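Local coordinates for bacteriocin immunity protein (Pseudomonas aeruginosa, PDB 4UHP) that binds the DNase of pyocin AP41 in an ultra-high-affinity complex, consistent with a role in protecting the producing cell from its own toxin, at residues Glu17-Glu20 against Glu21-Asn25; Glu35-Met38 against Asp39-Lys43; Ser27-Lys30 against Gly31-Glu35. All coordinates share one frame; numbering follows the deposited sequence.

Contact 1 of 3, residues Glu17-Glu20 against Glu21-Asn25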
loop_
_atom_site.group_PDB
_atom_site.type_symbol
_atom_site.label_atom_id
_atom_site.label_comp_id
_atom_site.label_asym_id
_atom_site.label_seq_id
_atom_site.Cartn_x
_atom_site.Cartn_y
_atom_site.Cartn_z
ATOM N N GLU D 17 18.439 8.709 -1.181
ATOM C CA GLU D 17 18.254 8.681 0.266
ATOM C C GLU D 17 16.779 8.613 0.649
ATOM O O GLU D 17 16.399 7.886 1.570
ATOM C CB GLU D 17 18.914 9.911 0.894
ATOM C CG GLU D 17 18.678 10.073 2.382
ATOM C CD GLU D 17 19.567 11.135 2.999
ATOM O OE1 GLU D 17 20.248 11.856 2.239
ATOM O OE2 GLU D 17 19.591 11.241 4.243
ATOM N N ILE D 18 15.951 9.370 -0.065
ATOM C CA ILE D 18 14.510 9.367 0.162
ATOM C C ILE D 18 13.885 8.049 -0.282
ATOM O O ILE D 18 13.035 7.486 0.415
ATOM C CB ILE D 18 13.819 10.529 -0.580
ATOM C CG1 ILE D 18 14.317 11.875 -0.056
ATOM C CG2 ILE D 18 12.309 10.436 -0.444
ATOM C CD1 ILE D 18 13.664 13.059 -0.729
ATOM N N ILE D 19 14.310 7.560 -1.444
ATOM C CA ILE D 19 13.754 6.334 -2.006
ATOM C C ILE D 19 14.037 5.124 -1.113
ATOM O O ILE D 19 13.194 4.235 -0.970
ATOM C CB ILE D 19 14.304 6.068 -3.419
ATOM C CG1 ILE D 19 14.047 7.276 -4.320
ATOM C CG2 ILE D 19 13.662 4.831 -4.016
ATOM C CD1 ILE D 19 12.585 7.675 -4.390
ATOM N N GLU D 20 15.213 5.105 -0.494
ATOM C CA GLU D 20 15.596 4.010 0.391
ATOM C C GLU D 20 14.628 3.868 1.566
ATOM O O GLU D 20 14.492 2.790 2.145
ATOM C CB GLU D 20 17.022 4.218 0.905
ATOM C CG GLU D 20 18.095 3.972 -0.143
ATOM C CD GLU D 20 19.478 4.386 0.321
ATOM O OE1 GLU D 20 19.576 5.153 1.302
ATOM O OE2 GLU D 20 20.468 3.949 -0.303
ATOM N N GLU D 21 13.950 4.958 1.903
ATOM C CA GLU D 21 13.026 4.966 3.030
ATOM C C GLU D 21 11.767 4.150 2.716
ATOM O O GLU D 21 10.999 3.806 3.613
ATOM C CB GLU D 21 12.668 6.409 3.404
ATOM C CG GLU D 21 12.119 6.579 4.811
ATOM C CD GLU D 21 12.376 7.966 5.385
ATOM O OE1 GLU D 21 13.217 8.702 4.826
ATOM O OE2 GLU D 21 11.732 8.319 6.395
ATOM N N PHE D 22 11.571 3.828 1.440
ATOM C CA PHE D 22 10.461 2.973 1.028
ATOM C C PHE D 22 10.809 1.490 1.154
ATOM O O PHE D 22 10.033 0.627 0.744
ATOM C CB PHE D 22 10.048 3.291 -0.411
ATOM C CG PHE D 22 9.442 4.654 -0.578
ATOM C CD1 PHE D 22 8.086 4.851 -0.392
ATOM C CD2 PHE D 22 10.232 5.739 -0.912
ATOM C CE1 PHE D 22 7.527 6.105 -0.540
ATOM C CE2 PHE D 22 9.680 6.995 -1.061
ATOM C CZ PHE D 22 8.325 7.179 -0.874
ATOM N N PHE D 23 11.972 1.200 1.729
ATOM C CA PHE D 23 12.433 -0.177 1.874
ATOM C C PHE D 23 12.919 -0.464 3.291
ATOM O O PHE D 23 13.021 -1.618 3.696
ATOM C CB PHE D 23 13.554 -0.475 0.874
ATOM C CG PHE D 23 13.114 -0.422 -0.562
ATOM C CD1 PHE D 23 13.080 0.781 -1.248
ATOM C CD2 PHE D 23 12.743 -1.578 -1.230
ATOM C CE1 PHE D 23 12.675 0.833 -2.572
ATOM C CE2 PHE D 23 12.341 -1.535 -2.553
ATOM C CZ PHE D 23 12.305 -0.326 -3.225
ATOM N N LYS D 24 13.230 0.595 4.032
ATOM C CA LYS D 24 13.732 0.473 5.397
ATOM C C LYS D 24 13.105 1.534 6.289
ATOM O O LYS D 24 12.558 2.524 5.802
ATOM C CB LYS D 24 15.259 0.602 5.432
ATOM C CG LYS D 24 15.756 2.027 5.638
ATOM C CD LYS D 24 17.275 2.084 5.684
ATOM C CE LYS D 24 17.851 2.586 4.370
ATOM N NZ LYS D 24 19.237 3.109 4.525
ATOM N N ASN D 25 13.190 1.328 7.598
ATOM C CA ASN D 25 12.674 2.303 8.550
ATOM C C ASN D 25 13.751 3.288 8.985
ATOM O O ASN D 25 14.275 3.197 10.094
ATOM C CB ASN D 25 12.085 1.598 9.774
ATOM C CG ASN D 25 11.181 2.502 10.585
ATOM O OD1 ASN D 25 11.164 3.718 10.394
ATOM N ND2 ASN D 25 10.423 1.911 11.501
HETATM O O HOH W 1 15.684 9.566 3.933
#
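With CG beside the backbone N and anti to the carbonyl carbon (chi1 -67°), the Phe22 ring lies back along the preceding turn and puts an edge to Ile19, CD2 lying 3.3 Å from Ile19 O. Phe23, set the same way (chi1 -65°), also presents an edge, and its CD1 comes 3.5 Å from Ile19 O near the ring plane. The backbone joins the two segments by three successive i+3 to i bonds, the 3-10 pattern: Glu21 N to Ile18 O, Phe22 N to Ile19 O (2.9 Å) and Phe23 N to Glu20 O. Glu20 O also takes a weak bond from Lys24 N. On the outer side Glu20 and Lys24 run side by side in the same direction, and a long salt bridge joins Glu20 OE1 to Lys24 NZ (3.8 Å); the same carboxylate oxygen has a second partner in Lys26. Glu21 leaves in a different direction: one water donates to both Glu17 O (3.0 Å) and Glu21 OE1 (2.8 Å), while OE2 forms a salt bridge with Arg37 on the next helix. Both phenylalanines, together with Asn25, also touch the other protein of the complex, and Phe22 O hydrogen-bonds to it. The arrangement is the tightening exit from helix 12-19 in the all-helical fold of the colicin and pyocin immunity proteins, at a place where the loop meets the bound DNase.

Contact 2 of 3, residues Glu35-Met38 against Asp39-Lys43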
loop_
_atom_site.group_PDB
_atom_site.type_symbol
_atom_site.label_atom_id
_atom_site.label_comp_id
_atom_site.label_asym_id
_atom_site.label_seq_id
_atom_site.Cartn_x
_atom_site.Cartn_y
_atom_site.Cartn_z
ATOM N N GLU D 35 3.168 6.112 8.844
ATOM C CA GLU D 35 2.338 6.096 7.648
ATOM C C GLU D 35 2.148 7.495 7.074
ATOM O O GLU D 35 2.168 7.678 5.859
ATOM C CB GLU D 35 0.979 5.463 7.942
ATOM C CG GLU D 35 0.157 5.203 6.695
ATOM C CD GLU D 35 -0.882 4.123 6.896
ATOM O OE1 GLU D 35 -1.191 3.802 8.064
ATOM O OE2 GLU D 35 -1.383 3.587 5.886
ATOM N N LYS D 36 1.966 8.480 7.947
ATOM C CA LYS D 36 1.770 9.852 7.490
ATOM C C LYS D 36 3.059 10.436 6.912
ATOM O O LYS D 36 3.014 11.308 6.044
ATOM C CB LYS D 36 1.245 10.731 8.627
ATOM C CG LYS D 36 -0.120 10.306 9.148
ATOM C CD LYS D 36 -1.053 11.494 9.313
ATOM C CE LYS D 36 -2.459 11.167 8.827
ATOM N NZ LYS D 36 -2.642 11.497 7.386
ATOM N N ARG D 37 4.204 9.955 7.385
ATOM C CA ARG D 37 5.475 10.355 6.791
ATOM C C ARG D 37 5.633 9.735 5.407
ATOM O O ARG D 37 6.036 10.407 4.459
ATOM C CB ARG D 37 6.660 9.959 7.677
ATOM C CG ARG D 37 7.995 10.062 6.947
ATOM C CD ARG D 37 9.190 10.060 7.883
ATOM N NE ARG D 37 10.433 10.200 7.129
ATOM C CZ ARG D 37 10.954 11.364 6.753
ATOM N NH1 ARG D 37 10.347 12.499 7.072
ATOM N NH2 ARG D 37 12.084 11.395 6.061
ATOM N N MET D 38 5.314 8.450 5.291
ATOM C CA MET D 38 5.415 7.774 4.005
ATOM C C MET D 38 4.385 8.339 3.026
ATOM O O MET D 38 4.656 8.453 1.830
ATOM C CB MET D 38 5.245 6.263 4.173
ATOM C CG MET D 38 6.277 5.627 5.096
ATOM S SD MET D 38 7.977 6.146 4.748
ATOM C CE MET D 38 8.178 5.560 3.069
ATOM N N ASP D 39 3.210 8.703 3.539
ATOM C CA ASP D 39 2.206 9.397 2.736
ATOM C C ASP D 39 2.807 10.661 2.123
ATOM O O ASP D 39 2.657 10.917 0.928
ATOM C CB ASP D 39 0.979 9.756 3.580
ATOM C CG ASP D 39 0.078 8.560 3.849
ATOM O OD1 ASP D 39 0.507 7.417 3.598
ATOM O OD2 ASP D 39 -1.061 8.762 4.322
ATOM N N LYS D 40 3.499 11.436 2.953
ATOM C CA LYS D 40 4.126 12.676 2.510
ATOM C C LYS D 40 5.216 12.426 1.469
ATOM O O LYS D 40 5.346 13.179 0.504
ATOM C CB LYS D 40 4.718 13.431 3.702
ATOM C CG LYS D 40 5.391 14.742 3.324
ATOM C CD LYS D 40 6.194 15.322 4.477
ATOM C CE LYS D 40 6.942 16.572 4.043
ATOM N NZ LYS D 40 7.789 17.123 5.136
ATOM N N LEU D 41 5.997 11.369 1.673
ATOM C CA LEU D 41 7.105 11.057 0.772
ATOM C C LEU D 41 6.604 10.596 -0.593
ATOM O O LEU D 41 7.171 10.960 -1.625
ATOM C CB LEU D 41 8.014 9.991 1.388
ATOM C CG LEU D 41 8.788 10.396 2.645
ATOM C CD1 LEU D 41 9.714 9.273 3.081
ATOM C CD2 LEU D 41 9.566 11.680 2.411
ATOM N N VAL D 42 5.546 9.792 -0.593
ATOM C CA VAL D 42 4.933 9.319 -1.831
ATOM C C VAL D 42 4.428 10.474 -2.686
ATOM O O VAL D 42 4.733 10.562 -3.874
ATOM C CB VAL D 42 3.748 8.368 -1.560
ATOM C CG1 VAL D 42 2.913 8.183 -2.822
ATOM C CG2 VAL D 42 4.241 7.031 -1.040
ATOM N N LYS D 43 3.647 11.359 -2.076
ATOM C CA LYS D 43 3.039 12.449 -2.821
ATOM C C LYS D 43 4.099 13.457 -3.242
ATOM O O LYS D 43 3.966 14.109 -4.274
ATOM C CB LYS D 43 1.934 13.115 -1.999
ATOM C CG LYS D 43 0.806 12.154 -1.619
ATOM C CD LYS D 43 0.485 11.208 -2.779
ATOM C CE LYS D 43 -0.872 10.540 -2.629
ATOM N NZ LYS D 43 -1.588 10.469 -3.933
#
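Glu35 and Asp39 meet one helical turn apart, both by backbone and by side chain. The backbone bonds come first: Asp39 N to Glu35 O (2.7 Å), Lys40 N to Lys36 O, Leu41 N to Arg37 O and Val42 N to Met38 O are the regular i+4 to i ladder of an alpha-helix. The Met38 carbonyl, besides taking the Val42 N bond, has Val42 CG2 3.2 Å from Met38 O.

Among charged groups, the Asp39 carboxylate folds back against the turn, its CG beside the backbone N (chi1 -76°), which leaves OD1 2.8 Å from Glu35 O, acceptor against acceptor. The Glu35 carboxylate is turned 71° from that of Asp39, and OE2 of Glu35 is 4.8 Å from OD1 of Asp39. Basic side chains of the bound partner protein form salt bridges with both acids, which would offset the mutual repulsion of two neighbouring negative groups. Lys36 NZ, 4.4 Å from Asp39 OD2, is near but beyond a salt bridge.

Apolar contact lies on another side of the helix. Met38, bent at chi2 and chi3, crosses Leu41 obliquely, bringing SD to 3.9 Å from Leu41 CD1. The same methyl sits over one face of the Arg37 guanidinium, 4.2 Å from NE, and that guanidinium is tied to Glu21 by a salt bridge.

Within the fold, this middle part of helix 31-49 carries Met38, Leu41 and Val42 onto Phe22, in the loop that follows helix 12-19, while Glu35, Met38, Asp39 and Val42 all touch the partner protein.

Contact 3 of 3, residues Ser27-Lys30 against Gly31-Glu35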
loop_
_atom_site.group_PDB
_atom_site.type_symbol
_atom_site.label_atom_id
_atom_site.label_comp_id
_atom_site.label_asym_id
_atom_site.label_seq_id
_atom_site.Cartn_x
_atom_site.Cartn_y
_atom_site.Cartn_z
ATOM N N SER D 27 13.400 6.588 9.489
ATOM C CA SER D 27 12.882 7.567 10.433
ATOM C C SER D 27 12.772 6.997 11.841
ATOM O O SER D 27 12.951 7.717 12.824
ATOM C CB SER D 27 11.517 8.074 9.968
ATOM O OG SER D 27 10.589 7.005 9.874
ATOM N N GLY D 28 12.475 5.705 11.931
ATOM C CA GLY D 28 12.288 5.051 13.215
ATOM C C GLY D 28 10.852 5.165 13.689
ATOM O O GLY D 28 10.474 4.603 14.719
ATOM N N LEU D 29 10.050 5.898 12.923
ATOM C CA LEU D 29 8.649 6.118 13.258
ATOM C C LEU D 29 7.845 4.828 13.153
ATOM O O LEU D 29 8.195 3.922 12.395
ATOM C CB LEU D 29 8.044 7.187 12.345
ATOM C CG LEU D 29 8.722 8.557 12.363
ATOM C CD1 LEU D 29 8.039 9.501 11.383
ATOM C CD2 LEU D 29 8.715 9.138 13.768
ATOM N N LYS D 30 6.763 4.749 13.919
ATOM C CA LYS D 30 5.916 3.564 13.906
ATOM C C LYS D 30 4.443 3.937 13.791
ATOM O O LYS D 30 4.057 5.075 14.064
ATOM C CB LYS D 30 6.154 2.725 15.165
ATOM C CG LYS D 30 7.555 2.132 15.250
ATOM C CD LYS D 30 7.759 1.351 16.538
ATOM C CE LYS D 30 7.698 2.261 17.752
ATOM N NZ LYS D 30 8.009 1.526 19.009
ATOM N N GLY D 31 3.629 2.972 13.373
ATOM C CA GLY D 31 2.189 3.138 13.324
ATOM C C GLY D 31 1.702 4.259 12.427
ATOM O O GLY D 31 2.117 4.378 11.272
ATOM N N SER D 32 0.813 5.086 12.969
ATOM C CA SER D 32 0.187 6.153 12.200
ATOM C C SER D 32 1.175 7.248 11.812
ATOM O O SER D 32 1.055 7.839 10.742
ATOM C CB SER D 32 -0.981 6.757 12.984
ATOM O OG SER D 32 -0.572 7.183 14.273
ATOM N N GLU D 33 2.151 7.518 12.674
ATOM C CA GLU D 33 3.137 8.559 12.394
ATOM C C GLU D 33 4.051 8.162 11.245
ATOM O O GLU D 33 4.444 9.003 10.432
ATOM C CB GLU D 33 3.973 8.866 13.637
ATOM C CG GLU D 33 3.231 9.659 14.694
ATOM C CD GLU D 33 4.160 10.254 15.729
ATOM O OE1 GLU D 33 5.316 9.791 15.834
ATOM O OE2 GLU D 33 3.734 11.190 16.435
ATOM N N LEU D 34 4.396 6.881 11.188
ATOM C CA LEU D 34 5.214 6.367 10.101
ATOM C C LEU D 34 4.447 6.467 8.793
ATOM O O LEU D 34 4.994 6.871 7.767
ATOM C CB LEU D 34 5.630 4.921 10.368
ATOM C CG LEU D 34 6.406 4.225 9.248
ATOM C CD1 LEU D 34 7.688 4.981 8.928
ATOM C CD2 LEU D 34 6.710 2.783 9.621
ATOM N N GLU D 35 3.168 6.112 8.844
ATOM C CA GLU D 35 2.338 6.096 7.648
ATOM C C GLU D 35 2.148 7.495 7.074
ATOM O O GLU D 35 2.168 7.678 5.859
ATOM C CB GLU D 35 0.979 5.463 7.942
ATOM C CG GLU D 35 0.157 5.203 6.695
ATOM C CD GLU D 35 -0.882 4.123 6.896
ATOM O OE1 GLU D 35 -1.191 3.802 8.064
ATOM O OE2 GLU D 35 -1.383 3.587 5.886
HETATM O O HOH W 2 6.256 6.667 15.535
#
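Leu34 lies closely against the carbonyl of Leu29: Leu34 CD2 comes to 3.3 Å from Leu29 O, and Leu34 CB stands 3.9 Å from Leu29 CB. The Leu34 side chain reaches this place because CG lies anti to the backbone N (chi1 175°), which sends the branch back over the loop; CD1 then meets Ser27 OG at 3.7 Å. Ser27 OG in turn accepts a bond from Leu29 N, which makes an ST turn, and Leu29 O is also taken up by Asn25 ND2. The Leu29 and Glu33 side chains cross at about a right angle, with CD2 of Leu29 4.0 Å from OE1 of Glu33. Ser32, Leu34 and Glu35 also touch the partner protein.

The other side is looser and wetter. Lys30 O accepts weak bonds from Glu33 N and from Leu34 N, both 3.4 Å long, the first strongly bent. A water takes a bond from Lys30 N at 2.6 Å and donates to Glu33 OE1 at 3.3 Å, linking the loop backbone to an exposed carboxylate. Gly31, with positive phi, carries the chain into the helix.

The chemistry implies that the entry to helix 31-49 combines leucine packing and bonds within the loop with weak backbone bonds and one bridging water, so that apolar contact and solvent share the work of joining loop to helix.

In the fold
Running from the N terminus, helix 12-19 leads into contact 1, where the chain turns off into a loop; contact 3 closes the far end of that loop on the first turn of helix 31-49, and contact 2 follows directly along the same helix, sharing Glu35 with it. The three lie in series, none nested in or crossing another. Side chains tie them back together: Glu21 and Phe22 of contact 1 reach the part of helix 31-49 that holds contact 2, and Arg37 of contact 2 rests against Ser27 and Leu29 of contact 3. Residues of all three contacts touch the DNase of the complex.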